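Local coordinates for folylpolyglutamate synthase protein FOLC (PDB 2VOS), which probably adds glutamate to dihydropteroate and, successively, to tetrahydrofolate in ATP-dependent ligations, yielding dihydrofolate and folylpolyglutamates, at residues V276-D288 with V303-A315. Sequence-based numbering, arbitrary orientation.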
loop_
_atom_site.group_PDB
_atom_site.type_symbol
_atom_site.label_atom_id
_atom_site.label_comp_id
_atom_site.label_asym_id
_atom_site.label_seq_id
_atom_site.Cartn_x
_atom_site.Cartn_y
_atom_site.Cartn_z
ATOM N N VAL A 276 -10.073 19.070 -1.404
ATOM C CA VAL A 276 -10.401 19.618 -0.120
ATOM C C VAL A 276 -11.601 18.819 0.386
ATOM O O VAL A 276 -12.568 18.612 -0.341
ATOM C CB VAL A 276 -10.761 21.088 -0.273
ATOM C CG1 VAL A 276 -11.265 21.613 1.099
ATOM C CG2 VAL A 276 -9.495 21.927 -0.731
ATOM N N LEU A 277 -11.550 18.381 1.635
ATOM C CA LEU A 277 -12.553 17.494 2.216
ATOM C C LEU A 277 -13.268 18.083 3.418
ATOM O O LEU A 277 -12.697 18.835 4.205
ATOM C CB LEU A 277 -11.855 16.163 2.677
ATOM C CG LEU A 277 -10.944 15.529 1.608
ATOM C CD1 LEU A 277 -10.175 14.279 2.205
ATOM C CD2 LEU A 277 -11.751 15.120 0.424
ATOM N N GLN A 278 -14.506 17.663 3.609
ATOM C CA GLN A 278 -15.145 17.823 4.884
ATOM C C GLN A 278 -15.492 16.423 5.370
ATOM O O GLN A 278 -16.248 15.695 4.694
ATOM C CB GLN A 278 -16.469 18.632 4.736
ATOM C CG GLN A 278 -17.082 18.865 6.101
ATOM C CD GLN A 278 -18.325 19.726 6.036
ATOM O OE1 GLN A 278 -19.317 19.359 5.374
ATOM N NE2 GLN A 278 -18.289 20.880 6.748
ATOM N N LEU A 279 -14.957 16.043 6.532
ATOM C CA LEU A 279 -15.101 14.673 7.028
ATOM C C LEU A 279 -15.885 14.622 8.337
ATOM O O LEU A 279 -15.590 15.363 9.276
ATOM C CB LEU A 279 -13.719 14.062 7.249
ATOM C CG LEU A 279 -12.747 14.028 6.049
ATOM C CD1 LEU A 279 -11.318 13.431 6.435
ATOM C CD2 LEU A 279 -13.310 13.224 4.879
ATOM N N GLN A 280 -16.835 13.706 8.414
ATOM C CA GLN A 280 -17.381 13.341 9.709
ATOM C C GLN A 280 -16.584 12.176 10.323
ATOM O O GLN A 280 -16.581 11.051 9.779
ATOM C CB GLN A 280 -18.837 12.961 9.579
ATOM C CG GLN A 280 -19.455 12.611 10.946
ATOM C CD GLN A 280 -20.904 12.813 10.903
ATOM O OE1 GLN A 280 -21.373 13.860 10.452
ATOM N NE2 GLN A 280 -21.663 11.808 11.350
ATOM N N GLY A 281 -15.849 12.463 11.389
ATOM C CA GLY A 281 -15.100 11.456 12.104
ATOM C C GLY A 281 -15.920 10.983 13.293
ATOM O O GLY A 281 -17.093 11.422 13.492
ATOM N N LEU A 282 -15.306 10.170 14.154
ATOM C CA LEU A 282 -16.016 9.691 15.369
ATOM C C LEU A 282 -16.337 10.820 16.383
ATOM O O LEU A 282 -17.311 10.726 17.113
ATOM C CB LEU A 282 -15.182 8.630 16.074
ATOM C CG LEU A 282 -14.718 7.480 15.194
ATOM C CD1 LEU A 282 -13.956 6.547 16.051
ATOM C CD2 LEU A 282 -15.958 6.742 14.603
ATOM N N GLY A 283 -15.484 11.841 16.462
ATOM C CA GLY A 283 -15.658 12.939 17.388
ATOM C C GLY A 283 -16.278 14.196 16.783
ATOM O O GLY A 283 -16.417 15.212 17.471
ATOM N N GLY A 284 -16.707 14.149 15.521
ATOM C CA GLY A 284 -17.427 15.289 14.955
ATOM C C GLY A 284 -17.001 15.639 13.530
ATOM O O GLY A 284 -16.319 14.856 12.857
ATOM N N VAL A 285 -17.376 16.827 13.075
ATOM C CA VAL A 285 -17.073 17.249 11.729
ATOM C C VAL A 285 -15.748 18.031 11.665
ATOM O O VAL A 285 -15.527 18.969 12.424
ATOM C CB VAL A 285 -18.208 18.116 11.184
ATOM C CG1 VAL A 285 -17.919 18.601 9.752
ATOM C CG2 VAL A 285 -19.523 17.336 11.254
ATOM N N TYR A 286 -14.852 17.637 10.761
ATOM C CA TYR A 286 -13.623 18.348 10.551
ATOM C C TYR A 286 -13.693 18.946 9.146
ATOM O O TYR A 286 -13.906 18.219 8.196
ATOM C CB TYR A 286 -12.435 17.393 10.667
ATOM C CG TYR A 286 -12.324 16.637 12.007
ATOM C CD1 TYR A 286 -11.479 17.076 13.030
ATOM C CD2 TYR A 286 -13.071 15.514 12.236
ATOM C CE1 TYR A 286 -11.389 16.378 14.270
ATOM C CE2 TYR A 286 -12.999 14.816 13.465
ATOM C CZ TYR A 286 -12.132 15.240 14.464
ATOM O OH TYR A 286 -12.034 14.506 15.650
ATOM N N SER A 287 -13.480 20.261 9.009
ATOM C CA SER A 287 -13.689 20.997 7.726
ATOM C C SER A 287 -12.403 21.514 7.085
ATOM O O SER A 287 -11.427 21.633 7.763
ATOM C CB SER A 287 -14.587 22.206 7.991
ATOM O OG SER A 287 -15.814 21.745 8.555
ATOM N N ASP A 288 -12.448 21.864 5.800
ATOM C CA ASP A 288 -11.319 22.454 5.086
ATOM C C ASP A 288 -10.053 21.619 5.215
ATOM O O ASP A 288 -8.967 22.149 5.446
ATOM C CB ASP A 288 -11.014 23.868 5.587
ATOM C CG ASP A 288 -10.194 24.745 4.519
ATOM O OD1 ASP A 288 -10.382 24.530 3.252
ATOM O OD2 ASP A 288 -9.395 25.682 4.948
ATOM N N VAL A 303 -10.741 9.394 5.460
ATOM C CA VAL A 303 -11.653 9.381 6.600
ATOM C C VAL A 303 -11.463 8.071 7.384
ATOM O O VAL A 303 -11.658 8.023 8.590
ATOM C CB VAL A 303 -13.141 9.490 6.151
ATOM C CG1 VAL A 303 -13.593 8.206 5.448
ATOM C CG2 VAL A 303 -14.030 9.820 7.340
ATOM N N LEU A 304 -11.049 7.005 6.703
ATOM C CA LEU A 304 -10.771 5.772 7.417
ATOM C C LEU A 304 -9.578 5.947 8.380
ATOM O O LEU A 304 -9.601 5.450 9.508
ATOM C CB LEU A 304 -10.442 4.662 6.389
ATOM C CG LEU A 304 -10.233 3.279 6.986
ATOM C CD1 LEU A 304 -11.508 2.839 7.762
ATOM C CD2 LEU A 304 -9.987 2.260 5.778
ATOM N N ALA A 305 -8.506 6.607 7.892
ATOM C CA ALA A 305 -7.324 6.910 8.708
ATOM C C ALA A 305 -7.704 7.818 9.895
ATOM O O ALA A 305 -7.223 7.646 11.051
ATOM C CB ALA A 305 -6.265 7.588 7.853
ATOM N N LEU A 306 -8.538 8.824 9.627
ATOM C CA LEU A 306 -8.981 9.715 10.694
ATOM C C LEU A 306 -9.727 8.920 11.794
ATOM O O LEU A 306 -9.372 8.999 12.976
ATOM C CB LEU A 306 -9.843 10.829 10.124
ATOM C CG LEU A 306 -10.644 11.689 11.140
ATOM C CD1 LEU A 306 -9.600 12.506 11.914
ATOM C CD2 LEU A 306 -11.640 12.642 10.419
ATOM N N ALA A 307 -10.740 8.153 11.423
ATOM C CA ALA A 307 -11.501 7.361 12.389
ATOM C C ALA A 307 -10.564 6.421 13.170
ATOM O O ALA A 307 -10.676 6.302 14.398
ATOM C CB ALA A 307 -12.612 6.568 11.662
ATOM N N SER A 308 -9.561 5.847 12.514
ATOM C CA SER A 308 -8.612 4.961 13.202
ATOM C C SER A 308 -7.781 5.713 14.264
ATOM O O SER A 308 -7.504 5.193 15.348
ATOM C CB SER A 308 -7.644 4.326 12.186
ATOM O OG SER A 308 -8.381 3.587 11.221
ATOM N N VAL A 309 -7.353 6.923 13.925
ATOM C CA VAL A 309 -6.527 7.714 14.847
ATOM C C VAL A 309 -7.415 8.223 16.005
ATOM O O VAL A 309 -6.982 8.231 17.177
ATOM C CB VAL A 309 -5.813 8.842 14.138
ATOM C CG1 VAL A 309 -5.201 9.792 15.173
ATOM C CG2 VAL A 309 -4.710 8.236 13.253
ATOM N N GLU A 310 -8.666 8.580 15.679
ATOM C CA GLU A 310 -9.655 8.985 16.691
ATOM C C GLU A 310 -9.865 7.832 17.650
ATOM O O GLU A 310 -9.852 8.031 18.885
ATOM C CB GLU A 310 -10.981 9.353 16.037
ATOM C CG GLU A 310 -10.941 10.722 15.384
ATOM C CD GLU A 310 -12.279 11.055 14.797
ATOM O OE1 GLU A 310 -12.751 10.269 13.949
ATOM O OE2 GLU A 310 -12.929 12.024 15.265
ATOM N N ALA A 311 -10.074 6.640 17.103
ATOM C CA ALA A 311 -10.318 5.436 17.925
ATOM C C ALA A 311 -9.128 5.174 18.842
ATOM O O ALA A 311 -9.303 4.961 20.045
ATOM C CB ALA A 311 -10.531 4.220 17.060
ATOM N N PHE A 312 -7.922 5.233 18.281
ATOM C CA PHE A 312 -6.700 5.028 19.035
ATOM C C PHE A 312 -6.598 5.959 20.241
ATOM O O PHE A 312 -6.213 5.533 21.318
ATOM C CB PHE A 312 -5.466 5.225 18.145
ATOM C CG PHE A 312 -4.197 4.991 18.864
ATOM C CD1 PHE A 312 -3.724 3.697 19.079
ATOM C CD2 PHE A 312 -3.492 6.049 19.377
ATOM C CE1 PHE A 312 -2.534 3.492 19.796
ATOM C CE2 PHE A 312 -2.298 5.855 20.078
ATOM C CZ PHE A 312 -1.821 4.579 20.299
ATOM N N PHE A 313 -6.929 7.237 20.055
ATOM C CA PHE A 313 -6.851 8.191 21.148
ATOM C C PHE A 313 -8.157 8.345 21.912
ATOM O O PHE A 313 -8.248 9.214 22.743
ATOM C CB PHE A 313 -6.418 9.565 20.662
ATOM C CG PHE A 313 -4.970 9.624 20.278
ATOM C CD1 PHE A 313 -4.606 9.765 18.951
ATOM C CD2 PHE A 313 -3.972 9.486 21.236
ATOM C CE1 PHE A 313 -3.258 9.819 18.584
ATOM C CE2 PHE A 313 -2.610 9.530 20.855
ATOM C CZ PHE A 313 -2.278 9.683 19.541
ATOM N N GLY A 314 -9.177 7.563 21.600
ATOM C CA GLY A 314 -10.456 7.698 22.304
ATOM C C GLY A 314 -11.287 8.936 22.003
ATOM O O GLY A 314 -12.072 9.355 22.866
ATOM N N ALA A 315 -11.161 9.549 20.814
ATOM C CA ALA A 315 -12.047 10.667 20.465
ATOM C C ALA A 315 -13.491 10.209 20.321
ATOM O O ALA A 315 -13.663 9.101 19.790
ATOM C CB ALA A 315 -11.610 11.348 19.219
#
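The carboxylate of E310 meets the backbone of L282 and G283 at the tip of a β-hairpin and the hydroxyl of Y286 on its second strand, a clear case of one buried helix acid holding a turn by its backbone N-H groups. The hairpin, strands 274-281 and 284-291 joined by a type I turn from G281 to G284, belongs to the small three-stranded antiparallel sheet of the Mur ligase middle domain; helix 296-312 packs against one face of the hairpin. L282 N donates to E310 OE1 over 2.6 Å, on the syn side of the carboxylate and with a bend (148° at the hydrogen). G283 N reaches E310 OE2 at 2.8 Å from above the carboxylate plane, while the Y286 hydroxyl donates to the same oxygen from the opposite face, on its anti side. With ring and carboxylate planes 76° apart, OE2 lies at the ring's edge, near its plane. Three donors thus fix the rotation of the group and would be expected to stabilise its negative charge. The Y286 hydroxyl also bonds L321 N, tying in the chain beyond the helix. The glycine backbone at the start of the turn passes close to the carboxylate, with G281 CA 3.2 Å from E310 OE1.

Apolar contacts flank this polar centre. L306, its CG anti to the backbone N (chi1 167°), sends CD1 over one face of the Y286 ring and sets CD2 3.7 Å from Y286 CD2. L306 CD2 also touches L279 CB, and L279 CD2 rests against V303 CB at 3.9 Å. V326 and F330 of helix 323-331 join this core. At the turn, L282 reaches obliquely onto the helix, CG against A307 CB and CD1 against A311 CB, and L282 CD1 lies 3.7 Å from A307 O.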